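Local atomic coordinates of probable ribosomal RNA small subunit methyltransferase (Thermus thermophilus, PDB entry 3DMH), a protein that transfers a methyl group from S-adenosylmethionine to N2 of a guanosine in 16S ribosomal RNA. Residues A7-T12 with D288-L293; R20-P25 with T83-Q88; L72-A77 with E262-S267. One frame throughout, in Å; residues are numbered along the deposited sequence.

Contact 1 of 3, residues A7-T12 with D288-L293; sequences AYHRLT and DVDEAL. With SAM (S-adenosylmethionine), chain D.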
loop_
_atom_site.group_PDB
_atom_site.type_symbol
_atom_site.label_atom_id
_atom_site.label_comp_id
_atom_site.label_asym_id
_atom_site.label_seq_id
_atom_site.Cartn_x
_atom_site.Cartn_y
_atom_site.Cartn_z
ATOM N N ALA A 7 18.275 -8.043 3.839
ATOM C CA ALA A 7 17.429 -9.078 3.211
ATOM C C ALA A 7 16.017 -8.583 2.881
ATOM O O ALA A 7 15.461 -8.920 1.839
ATOM C CB ALA A 7 17.365 -10.320 4.067
ATOM N N TYR A 8 15.438 -7.781 3.773
ATOM C CA TYR A 8 14.155 -7.165 3.477
ATOM C C TYR A 8 14.204 -6.329 2.183
ATOM O O TYR A 8 13.261 -6.381 1.375
ATOM C CB TYR A 8 13.612 -6.293 4.653
ATOM C CG TYR A 8 12.324 -5.651 4.173
ATOM C CD1 TYR A 8 11.143 -6.384 4.152
ATOM C CD2 TYR A 8 12.309 -4.364 3.594
ATOM C CE1 TYR A 8 9.975 -5.888 3.620
ATOM C CE2 TYR A 8 11.142 -3.839 3.055
ATOM C CZ TYR A 8 9.963 -4.593 3.055
ATOM O OH TYR A 8 8.828 -4.101 2.484
ATOM N N HIS A 9 15.262 -5.531 2.021
ATOM C CA HIS A 9 15.370 -4.607 0.889
ATOM C C HIS A 9 15.942 -5.220 -0.380
ATOM O O HIS A 9 15.970 -4.556 -1.419
ATOM C CB HIS A 9 16.195 -3.381 1.259
ATOM C CG HIS A 9 15.486 -2.441 2.177
ATOM N ND1 HIS A 9 14.376 -1.726 1.788
ATOM C CD2 HIS A 9 15.733 -2.089 3.463
ATOM C CE1 HIS A 9 13.955 -0.981 2.797
ATOM N NE2 HIS A 9 14.764 -1.179 3.825
ATOM N N ARG A 10 16.414 -6.463 -0.273
ATOM C CA ARG A 10 17.086 -7.121 -1.397
ATOM C C ARG A 10 16.108 -7.495 -2.497
ATOM O O ARG A 10 15.043 -8.043 -2.221
ATOM C CB ARG A 10 17.792 -8.368 -0.917
ATOM C CG ARG A 10 18.570 -9.044 -2.009
ATOM C CD ARG A 10 19.190 -10.303 -1.519
ATOM N NE ARG A 10 20.364 -10.026 -0.693
ATOM C CZ ARG A 10 21.379 -10.879 -0.568
ATOM N NH1 ARG A 10 21.334 -12.035 -1.219
ATOM N NH2 ARG A 10 22.429 -10.580 0.192
ATOM N N LEU A 11 16.505 -7.211 -3.747
ATOM C CA LEU A 11 15.735 -7.630 -4.933
ATOM C C LEU A 11 16.385 -8.890 -5.471
ATOM O O LEU A 11 17.600 -8.904 -5.679
ATOM C CB LEU A 11 15.765 -6.539 -6.012
ATOM C CG LEU A 11 15.441 -5.094 -5.577
ATOM C CD1 LEU A 11 15.406 -4.193 -6.792
ATOM C CD2 LEU A 11 14.150 -4.992 -4.829
ATOM N N THR A 12 15.588 -9.939 -5.667
ATOM C CA THR A 12 16.106 -11.252 -6.065
ATOM C C THR A 12 15.455 -11.657 -7.390
ATOM O O THR A 12 14.233 -11.695 -7.466
ATOM C CB THR A 12 15.781 -12.304 -5.029
ATOM O OG1 THR A 12 16.442 -11.980 -3.801
ATOM C CG2 THR A 12 16.294 -13.663 -5.521
ATOM N N ASP A 288 9.401 2.348 0.540
ATOM C CA ASP A 288 9.286 0.970 1.025
ATOM C C ASP A 288 10.077 0.934 2.335
ATOM O O ASP A 288 11.306 0.973 2.316
ATOM C CB ASP A 288 9.894 0.008 -0.005
ATOM C CG ASP A 288 9.860 -1.450 0.437
ATOM O OD1 ASP A 288 9.146 -1.760 1.415
ATOM O OD2 ASP A 288 10.536 -2.277 -0.220
ATOM N N VAL A 289 9.362 0.949 3.455
ATOM C CA VAL A 289 9.958 1.087 4.795
ATOM C C VAL A 289 10.877 2.331 4.755
ATOM O O VAL A 289 10.401 3.425 4.412
ATOM C CB VAL A 289 10.633 -0.227 5.334
ATOM C CG1 VAL A 289 10.838 -0.131 6.838
ATOM C CG2 VAL A 289 9.728 -1.432 5.082
ATOM N N ASP A 290 12.160 2.198 5.070
ATOM C CA ASP A 290 13.041 3.365 5.097
ATOM C C ASP A 290 13.857 3.566 3.829
ATOM O O ASP A 290 14.855 4.293 3.835
ATOM C CB ASP A 290 13.990 3.295 6.299
ATOM C CG ASP A 290 14.877 2.066 6.282
ATOM O OD1 ASP A 290 14.539 1.055 5.618
ATOM O OD2 ASP A 290 15.931 2.083 6.954
ATOM N N GLU A 291 13.427 2.945 2.734
ATOM C CA GLU A 291 14.168 3.016 1.469
ATOM C C GLU A 291 14.457 4.447 1.020
ATOM O O GLU A 291 15.527 4.731 0.461
ATOM C CB GLU A 291 13.374 2.250 0.404
ATOM C CG GLU A 291 13.816 2.415 -1.018
ATOM C CD GLU A 291 12.850 3.214 -1.837
ATOM O OE1 GLU A 291 11.675 3.407 -1.420
ATOM O OE2 GLU A 291 13.284 3.640 -2.923
ATOM N N ALA A 292 13.504 5.345 1.277
ATOM C CA ALA A 292 13.625 6.743 0.822
ATOM C C ALA A 292 14.584 7.585 1.662
ATOM O O ALA A 292 14.956 8.689 1.249
ATOM C CB ALA A 292 12.260 7.410 0.807
ATOM N N LEU A 293 14.971 7.090 2.838
ATOM C CA LEU A 293 15.802 7.887 3.751
ATOM C C LEU A 293 17.264 7.783 3.378
ATOM O O LEU A 293 17.688 6.825 2.717
ATOM C CB LEU A 293 15.620 7.454 5.209
ATOM C CG LEU A 293 14.193 7.381 5.763
ATOM C CD1 LEU A 293 14.215 6.966 7.212
ATOM C CD2 LEU A 293 13.392 8.666 5.589
HETATM N N SAM D . -0.250 4.909 10.563
HETATM C CA SAM D . -1.613 4.800 9.936
HETATM C C SAM D . -2.655 4.750 11.032
HETATM O O SAM D . -2.231 4.560 12.180
HETATM O OXT SAM D . -3.859 4.862 10.744
HETATM C CB SAM D . -1.736 3.531 9.089
HETATM C CG SAM D . -1.518 2.210 9.831
HETATM S SD SAM D . -1.813 0.779 8.743
HETATM C CE SAM D . -2.162 -0.530 9.952
HETATM C "C5'" SAM D . -0.173 0.257 8.163
HETATM C "C4'" SAM D . 0.359 1.147 7.052
HETATM O "O4'" SAM D . 1.584 0.542 6.647
HETATM C "C3'" SAM D . -0.547 1.256 5.817
HETATM O "O3'" SAM D . -0.836 2.610 5.494
HETATM C "C2'" SAM D . 0.260 0.544 4.727
HETATM O "O2'" SAM D . 0.038 1.005 3.409
HETATM C "C1'" SAM D . 1.670 0.792 5.258
HETATM N N9 SAM D . 2.640 -0.092 4.642
HETATM C C8 SAM D . 2.471 -1.396 4.183
HETATM N N7 SAM D . 3.654 -1.855 3.707
HETATM C C5 SAM D . 4.576 -0.838 3.844
HETATM C C6 SAM D . 5.926 -0.708 3.497
HETATM N N6 SAM D . 6.586 -1.698 2.880
HETATM N N1 SAM D . 6.554 0.480 3.792
HETATM C C2 SAM D . 5.887 1.523 4.396
HETATM N N3 SAM D . 4.532 1.442 4.699
HETATM C C4 SAM D . 3.923 0.266 4.430
#
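Tyr-8 and His-9 meet the loop that follows strand 283-286. This loop makes a type II' beta turn from Asp-288 to Glu-291 and holds the adenine of S-adenosylmethionine in the Rossmann-like methyltransferase domain. Tyr-8 lies on the short helix 5-9. With CG anti to the backbone N (chi1 177°), its ring reaches Asp-288 from the opposite direction. OH of Tyr-8 donates to OD1 of Asp-288 at 2.6 Å, on the syn lone pair. OD1 lies at the ring edge, and the carboxylate plane is turned 66° from the ring. The same OD1 accepts N6 of the cofactor at 3.0 Å, so one oxygen serves both the tyrosine and the adenine. CE2 of Tyr-8 packs on CG2 of Val-289 at 3.4 Å. N of Val-289 donates to N1 of the adenine at 2.9 Å. The acid and this backbone N-H thus read the Watson-Crick edge of the base. The other oxygen of Asp-288 forms salt bridges with Lys-24 and Arg-80. Val-318 and Ala-321 of helix 317-329 touch the Tyr-8 side chain.

His-9 comes next and reaches Asp-290 within the turn. CD2 of Tyr-8 lies over one face of the His-9 imidazole. At the ring edge, CE1 of His-9 is 3.3 Å from O of Asp-288. NE2 of His-9 donates to OD1 of Asp-290 at 2.9 Å, with the acceptor 20° out of the imidazole plane.

Contact 2 of 3, residues R20-P25 with T83-Q88; sequences RLFIKP and TASGLQ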
loop_
_atom_site.group_PDB
_atom_site.type_symbol
_atom_site.label_atom_id
_atom_site.label_comp_id
_atom_site.label_asym_id
_atom_site.label_seq_id
_atom_site.Cartn_x
_atom_site.Cartn_y
_atom_site.Cartn_z
ATOM N N ARG A 20 13.765 -13.436 -16.582
ATOM C CA ARG A 20 13.827 -13.371 -15.130
ATOM C C ARG A 20 12.930 -12.250 -14.650
ATOM O O ARG A 20 12.580 -11.354 -15.404
ATOM C CB ARG A 20 15.270 -13.156 -14.665
ATOM C CG ARG A 20 15.806 -11.751 -14.973
ATOM C CD ARG A 20 17.282 -11.585 -14.636
ATOM N NE ARG A 20 17.663 -10.175 -14.893
ATOM C CZ ARG A 20 18.695 -9.556 -14.314
ATOM N NH1 ARG A 20 19.481 -10.172 -13.436
ATOM N NH2 ARG A 20 18.930 -8.259 -14.608
ATOM N N LEU A 21 12.548 -12.320 -13.380
ATOM C CA LEU A 21 11.705 -11.304 -12.799
ATOM C C LEU A 21 12.151 -11.088 -11.370
ATOM O O LEU A 21 12.309 -12.054 -10.622
ATOM C CB LEU A 21 10.254 -11.796 -12.824
ATOM C CG LEU A 21 9.182 -10.761 -12.549
ATOM C CD1 LEU A 21 9.048 -9.769 -13.721
ATOM C CD2 LEU A 21 7.867 -11.471 -12.291
ATOM N N PHE A 22 12.400 -9.832 -11.000
ATOM C CA PHE A 22 12.790 -9.535 -9.622
ATOM C C PHE A 22 11.599 -9.492 -8.692
ATOM O O PHE A 22 10.555 -8.912 -9.019
ATOM C CB PHE A 22 13.519 -8.192 -9.534
ATOM C CG PHE A 22 14.934 -8.238 -10.095
ATOM C CD1 PHE A 22 16.013 -8.424 -9.241
ATOM C CD2 PHE A 22 15.183 -8.100 -11.475
ATOM C CE1 PHE A 22 17.311 -8.437 -9.715
ATOM C CE2 PHE A 22 16.499 -8.144 -11.962
ATOM C CZ PHE A 22 17.559 -8.305 -11.067
ATOM N N ILE A 23 11.804 -10.059 -7.513
ATOM C CA ILE A 23 10.813 -9.987 -6.440
ATOM C C ILE A 23 11.515 -9.524 -5.163
ATOM O O ILE A 23 12.744 -9.547 -5.066
ATOM C CB ILE A 23 10.086 -11.347 -6.229
ATOM C CG1 ILE A 23 11.039 -12.382 -5.637
ATOM C CG2 ILE A 23 9.405 -11.812 -7.570
ATOM C CD1 ILE A 23 10.344 -13.667 -5.201
ATOM N N LYS A 24 10.739 -9.138 -4.159
ATOM C CA LYS A 24 11.340 -8.810 -2.862
ATOM C C LYS A 24 10.262 -8.965 -1.799
ATOM O O LYS A 24 9.059 -8.922 -2.123
ATOM C CB LYS A 24 11.917 -7.371 -2.824
ATOM C CG LYS A 24 10.836 -6.286 -2.774
ATOM C CD LYS A 24 11.402 -4.871 -2.579
ATOM C CE LYS A 24 12.223 -4.736 -1.313
ATOM N NZ LYS A 24 11.411 -4.880 -0.044
ATOM N N PRO A 25 10.687 -9.107 -0.527
ATOM C CA PRO A 25 9.711 -9.090 0.561
ATOM C C PRO A 25 8.863 -7.812 0.500
ATOM O O PRO A 25 9.352 -6.735 0.171
ATOM C CB PRO A 25 10.586 -9.128 1.815
ATOM C CG PRO A 25 11.853 -9.871 1.365
ATOM C CD PRO A 25 12.068 -9.286 -0.034
ATOM N N THR A 83 11.186 -1.935 -12.194
ATOM C CA THR A 83 12.355 -1.224 -12.633
ATOM C C THR A 83 13.596 -2.137 -12.707
ATOM O O THR A 83 14.296 -2.145 -13.718
ATOM C CB THR A 83 12.596 0.024 -11.765
ATOM O OG1 THR A 83 11.418 0.833 -11.850
ATOM C CG2 THR A 83 13.766 0.805 -12.303
ATOM N N ALA A 84 13.846 -2.901 -11.634
ATOM C CA ALA A 84 14.977 -3.856 -11.651
ATOM C C ALA A 84 14.848 -4.855 -12.790
ATOM O O ALA A 84 15.850 -5.279 -13.378
ATOM C CB ALA A 84 15.136 -4.581 -10.311
ATOM N N SER A 85 13.602 -5.263 -13.061
ATOM C CA SER A 85 13.292 -6.201 -14.131
ATOM C C SER A 85 13.318 -5.589 -15.543
ATOM O O SER A 85 13.072 -6.306 -16.518
ATOM C CB SER A 85 11.911 -6.798 -13.884
ATOM O OG SER A 85 11.870 -7.547 -12.672
ATOM N N GLY A 86 13.564 -4.278 -15.615
ATOM C CA GLY A 86 13.572 -3.548 -16.893
ATOM C C GLY A 86 12.187 -3.376 -17.489
ATOM O O GLY A 86 12.058 -3.240 -18.726
ATOM N N LEU A 87 11.163 -3.352 -16.637
ATOM C CA LEU A 87 9.771 -3.255 -17.109
ATOM C C LEU A 87 9.298 -1.835 -16.886
ATOM O O LEU A 87 9.345 -1.368 -15.759
ATOM C CB LEU A 87 8.876 -4.248 -16.348
ATOM C CG LEU A 87 9.225 -5.737 -16.481
ATOM C CD1 LEU A 87 8.356 -6.587 -15.581
ATOM C CD2 LEU A 87 9.098 -6.192 -17.938
ATOM N N GLN A 88 8.865 -1.164 -17.958
ATOM C CA GLN A 88 8.375 0.221 -17.860
ATOM C C GLN A 88 7.263 0.236 -16.828
ATOM O O GLN A 88 6.352 -0.593 -16.879
ATOM C CB GLN A 88 7.847 0.674 -19.216
ATOM C CG GLN A 88 7.481 2.154 -19.242
ATOM C CD GLN A 88 6.964 2.593 -20.576
ATOM O OE1 GLN A 88 5.766 2.810 -20.740
ATOM N NE2 GLN A 88 7.861 2.729 -21.549
HETATM O O HOH W 1 16.879 -6.332 -15.690
HETATM O O HOH W 2 11.470 -9.315 -16.826
HETATM O O HOH W 3 9.661 -7.370 -11.191
#
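Phe-22 lies across the C-terminal end of helix 76-84 and meets Ala-84 and Ser-85. Its CB is 3.6 Å from OG of Ser-85. CG comes next, 3.7 Å from CB of Ala-84. That methyl sits over one ring face, offset toward the rim, in a CH-pi contact 3.9 Å from the centroid. CD2 and CE2 continue along the Ala-84 carbonyl, with CE2 3.3 Å from its O. CD1 stays on the Ala-84 methyl, and CZ, at the tip, is 4.2 Å from O of Ala-84. CE2 also stands over the face of the Arg-20 guanidinium, so the ring turns its edge to it. A water joins NH2 of Arg-20 to O of Ala-84. Without the ring, as with an alanine here, the Ala-84 methyl and the Arg-20 guanidinium would probably lose their aromatic partner.

The backbone adds a nearly straight bond from N of Phe-22 to OG of Ser-85, 2.9 Å long. A second water links that OG to O of Phe-22. Next to the serine, CD1 of Leu-21 touches CD1 of Leu-87 at 3.8 Å. The hairpin of strands 12-16 and 19-23 is fastened to a helix C-terminus closed by a Schellman motif at Gly-86.

Contact 3 of 3, residues L72-A77 with E262-S267; sequences LETSRA and EDDLAS. With SAM (S-adenosylmethionine), chain D.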
loop_
_atom_site.group_PDB
_atom_site.type_symbol
_atom_site.label_atom_id
_atom_site.label_comp_id
_atom_site.label_asym_id
_atom_site.label_seq_id
_atom_site.Cartn_x
_atom_site.Cartn_y
_atom_site.Cartn_z
ATOM N N LEU A 72 0.938 0.990 -14.312
ATOM C CA LEU A 72 0.745 2.014 -13.266
ATOM C C LEU A 72 0.695 1.321 -11.922
ATOM O O LEU A 72 -0.174 0.476 -11.700
ATOM C CB LEU A 72 -0.565 2.799 -13.510
ATOM C CG LEU A 72 -0.677 3.436 -14.910
ATOM C CD1 LEU A 72 -1.908 4.331 -14.917
ATOM C CD2 LEU A 72 0.538 4.233 -15.331
ATOM N N GLU A 73 1.581 1.716 -11.005
ATOM C CA GLU A 73 1.691 0.993 -9.758
ATOM C C GLU A 73 1.822 1.951 -8.576
ATOM O O GLU A 73 2.546 2.960 -8.639
ATOM C CB GLU A 73 2.881 0.057 -9.842
ATOM C CG GLU A 73 3.210 -0.725 -8.562
ATOM C CD GLU A 73 2.039 -1.543 -8.064
ATOM O OE1 GLU A 73 1.609 -2.476 -8.767
ATOM O OE2 GLU A 73 1.508 -1.286 -6.958
ATOM N N THR A 74 1.079 1.635 -7.515
ATOM C CA THR A 74 1.056 2.466 -6.319
ATOM C C THR A 74 2.074 2.077 -5.250
ATOM O O THR A 74 2.422 2.905 -4.401
ATOM C CB THR A 74 -0.341 2.451 -5.644
ATOM O OG1 THR A 74 -0.718 1.082 -5.439
ATOM C CG2 THR A 74 -1.388 3.074 -6.557
ATOM N N SER A 75 2.533 0.816 -5.279
ATOM C CA SER A 75 3.461 0.335 -4.260
ATOM C C SER A 75 4.891 0.631 -4.628
ATOM O O SER A 75 5.381 0.217 -5.683
ATOM C CB SER A 75 3.271 -1.171 -4.077
ATOM O OG SER A 75 4.402 -1.780 -3.422
ATOM N N ARG A 76 5.584 1.304 -3.723
ATOM C CA ARG A 76 6.995 1.594 -3.948
ATOM C C ARG A 76 7.806 0.305 -4.078
ATOM O O ARG A 76 8.633 0.191 -4.977
ATOM C CB ARG A 76 7.568 2.506 -2.851
ATOM C CG ARG A 76 8.774 3.255 -3.357
ATOM C CD ARG A 76 8.324 4.529 -4.116
ATOM N NE ARG A 76 9.444 5.192 -4.758
ATOM C CZ ARG A 76 9.416 6.458 -5.168
ATOM N NH1 ARG A 76 8.304 7.202 -5.025
ATOM N NH2 ARG A 76 10.519 6.982 -5.728
ATOM N N ALA A 77 7.562 -0.655 -3.179
ATOM C CA ALA A 77 8.255 -1.948 -3.222
ATOM C C ALA A 77 8.082 -2.616 -4.584
ATOM O O ALA A 77 9.053 -3.146 -5.151
ATOM C CB ALA A 77 7.753 -2.870 -2.103
ATOM N N GLU A 262 5.613 5.626 3.724
ATOM C CA GLU A 262 4.382 4.921 3.347
ATOM C C GLU A 262 4.579 4.318 1.953
ATOM O O GLU A 262 4.997 5.048 1.025
ATOM C CB GLU A 262 3.215 5.916 3.371
ATOM C CG GLU A 262 1.914 5.416 2.772
ATOM C CD GLU A 262 1.428 4.134 3.424
ATOM O OE1 GLU A 262 1.193 4.142 4.650
ATOM O OE2 GLU A 262 1.279 3.141 2.691
ATOM N N ASP A 263 4.325 3.017 1.796
ATOM C CA ASP A 263 4.608 2.348 0.531
ATOM C C ASP A 263 3.531 2.618 -0.517
ATOM O O ASP A 263 3.794 2.426 -1.704
ATOM C CB ASP A 263 4.697 0.847 0.787
ATOM C CG ASP A 263 5.141 0.058 -0.426
ATOM O OD1 ASP A 263 6.292 0.253 -0.875
ATOM O OD2 ASP A 263 4.350 -0.810 -0.910
ATOM N N ASP A 264 2.318 2.964 -0.070
ATOM C CA ASP A 264 1.194 3.114 -0.983
ATOM C C ASP A 264 0.997 4.572 -1.425
ATOM O O ASP A 264 0.763 5.429 -0.594
ATOM C CB ASP A 264 -0.104 2.604 -0.317
ATOM C CG ASP A 264 -1.333 3.014 -1.081
ATOM O OD1 ASP A 264 -1.331 2.836 -2.292
ATOM O OD2 ASP A 264 -2.299 3.531 -0.455
ATOM N N LEU A 265 1.124 4.825 -2.729
ATOM C CA LEU A 265 0.951 6.157 -3.276
ATOM C C LEU A 265 -0.365 6.825 -2.887
ATOM O O LEU A 265 -0.385 8.024 -2.593
ATOM C CB LEU A 265 1.049 6.131 -4.806
ATOM C CG LEU A 265 0.927 7.462 -5.533
ATOM C CD1 LEU A 265 2.006 8.428 -5.081
ATOM C CD2 LEU A 265 1.000 7.237 -7.011
ATOM N N ALA A 266 -1.469 6.071 -2.924
ATOM C CA ALA A 266 -2.778 6.682 -2.580
ATOM C C ALA A 266 -2.729 7.230 -1.148
ATOM O O ALA A 266 -3.250 8.311 -0.852
ATOM C CB ALA A 266 -3.901 5.665 -2.756
ATOM N N SER A 267 -2.078 6.490 -0.254
ATOM C CA SER A 267 -1.938 6.890 1.128
ATOM C C SER A 267 -1.011 8.093 1.290
ATOM O O SER A 267 -1.302 9.006 2.070
ATOM C CB SER A 267 -1.453 5.710 1.975
ATOM O OG SER A 267 -2.489 4.727 2.050
HETATM N N SAM D . -0.250 4.909 10.563
HETATM C CA SAM D . -1.613 4.800 9.936
HETATM C C SAM D . -2.655 4.750 11.032
HETATM O O SAM D . -2.231 4.560 12.180
HETATM O OXT SAM D . -3.859 4.862 10.744
HETATM C CB SAM D . -1.736 3.531 9.089
HETATM C CG SAM D . -1.518 2.210 9.831
HETATM S SD SAM D . -1.813 0.779 8.743
HETATM C CE SAM D . -2.162 -0.530 9.952
HETATM C "C5'" SAM D . -0.173 0.257 8.163
HETATM C "C4'" SAM D . 0.359 1.147 7.052
HETATM O "O4'" SAM D . 1.584 0.542 6.647
HETATM C "C3'" SAM D . -0.547 1.256 5.817
HETATM O "O3'" SAM D . -0.836 2.610 5.494
HETATM C "C2'" SAM D . 0.260 0.544 4.727
HETATM O "O2'" SAM D . 0.038 1.005 3.409
HETATM C "C1'" SAM D . 1.670 0.792 5.258
HETATM N N9 SAM D . 2.640 -0.092 4.642
HETATM C C8 SAM D . 2.471 -1.396 4.183
HETATM N N7 SAM D . 3.654 -1.855 3.707
HETATM C C5 SAM D . 4.576 -0.838 3.844
HETATM C C6 SAM D . 5.926 -0.708 3.497
HETATM N N6 SAM D . 6.586 -1.698 2.880
HETATM N N1 SAM D . 6.554 0.480 3.792
HETATM C C2 SAM D . 5.887 1.523 4.396
HETATM N N3 SAM D . 4.532 1.442 4.699
HETATM C C4 SAM D . 3.923 0.266 4.430
#
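Two strand-to-helix turns of Rossmann-like sheets meet here, Thr-74 to Ala-77 against Asp-263 to Leu-265. One leads from strand 68-73 into helix 76-84, the other from strand 257-262 into helix 265-277. Their backbones form a single antiparallel bridge. Ser-75 and Asp-264 are its non-hydrogen-bonded pair. N of Leu-265 donates to O of Thr-74, and N of Arg-76 donates to O of Asp-263, both at 2.9 Å. NE2 of His-286 bonds to both carbonyl oxygens.

Asp-263 carries most of the side-chain contact. A first torsion of -174° swings its carboxylate away from its own N, to the start of helix 76-84. OD2 of Asp-263 accepts OG of Ser-75 at 2.7 Å, on the syn side but 20° out of the carboxylate plane. OD1 of Asp-263 takes N of Ala-77 at 2.8 Å on its syn lone pair. Both oxygens are held, which fixes the rotation of the group. CB of Asp-263 rests 3.4 Å from C6 of the cofactor adenine.

The two turns are alike in their glutamates. OE2 of Glu-73 accepts N of Ser-75, and OE2 of Glu-262 accepts N of Asp-264, each on the anti lone pair. Glu-262 also grips the ribose. OE2 of Glu-262 accepts O2' at 2.6 Å, and OE1 of Glu-262 accepts O3' at 2.7 Å. At the N-caps, OG of Ser-75 caps N of Ala-78, and OD2 of Asp-264 accepts N of Ser-267. The N-terminus of helix 76-84 probably steadies the negative charge of Asp-263, whose CB lies against the adenine.

In the fold
Contact 3 lies nearest the centre of the chain, where turns after strands of the two Rossmann-like sheets meet. Contact 1 is farther out but buried, and it closes the adenine side of the same cofactor site. Contacts 2 and 3 are partly buried. Contact 2 is the most peripheral, with exposed Arg-20 at its rim. Contacts 2 and 3 use opposite ends of helix 76-84. Lys-24 of contact 2 probably also hydrogen-bonds to O of Tyr-8 in contact 1. Ala-77 of contact 3 packs against OD2 of Asp-288. The chemistry changes with place. Carboxylates dominate contacts 1 and 3 beside the cofactor, whereas contact 2 relies on an aromatic ring, leucines, a serine and bridging waters.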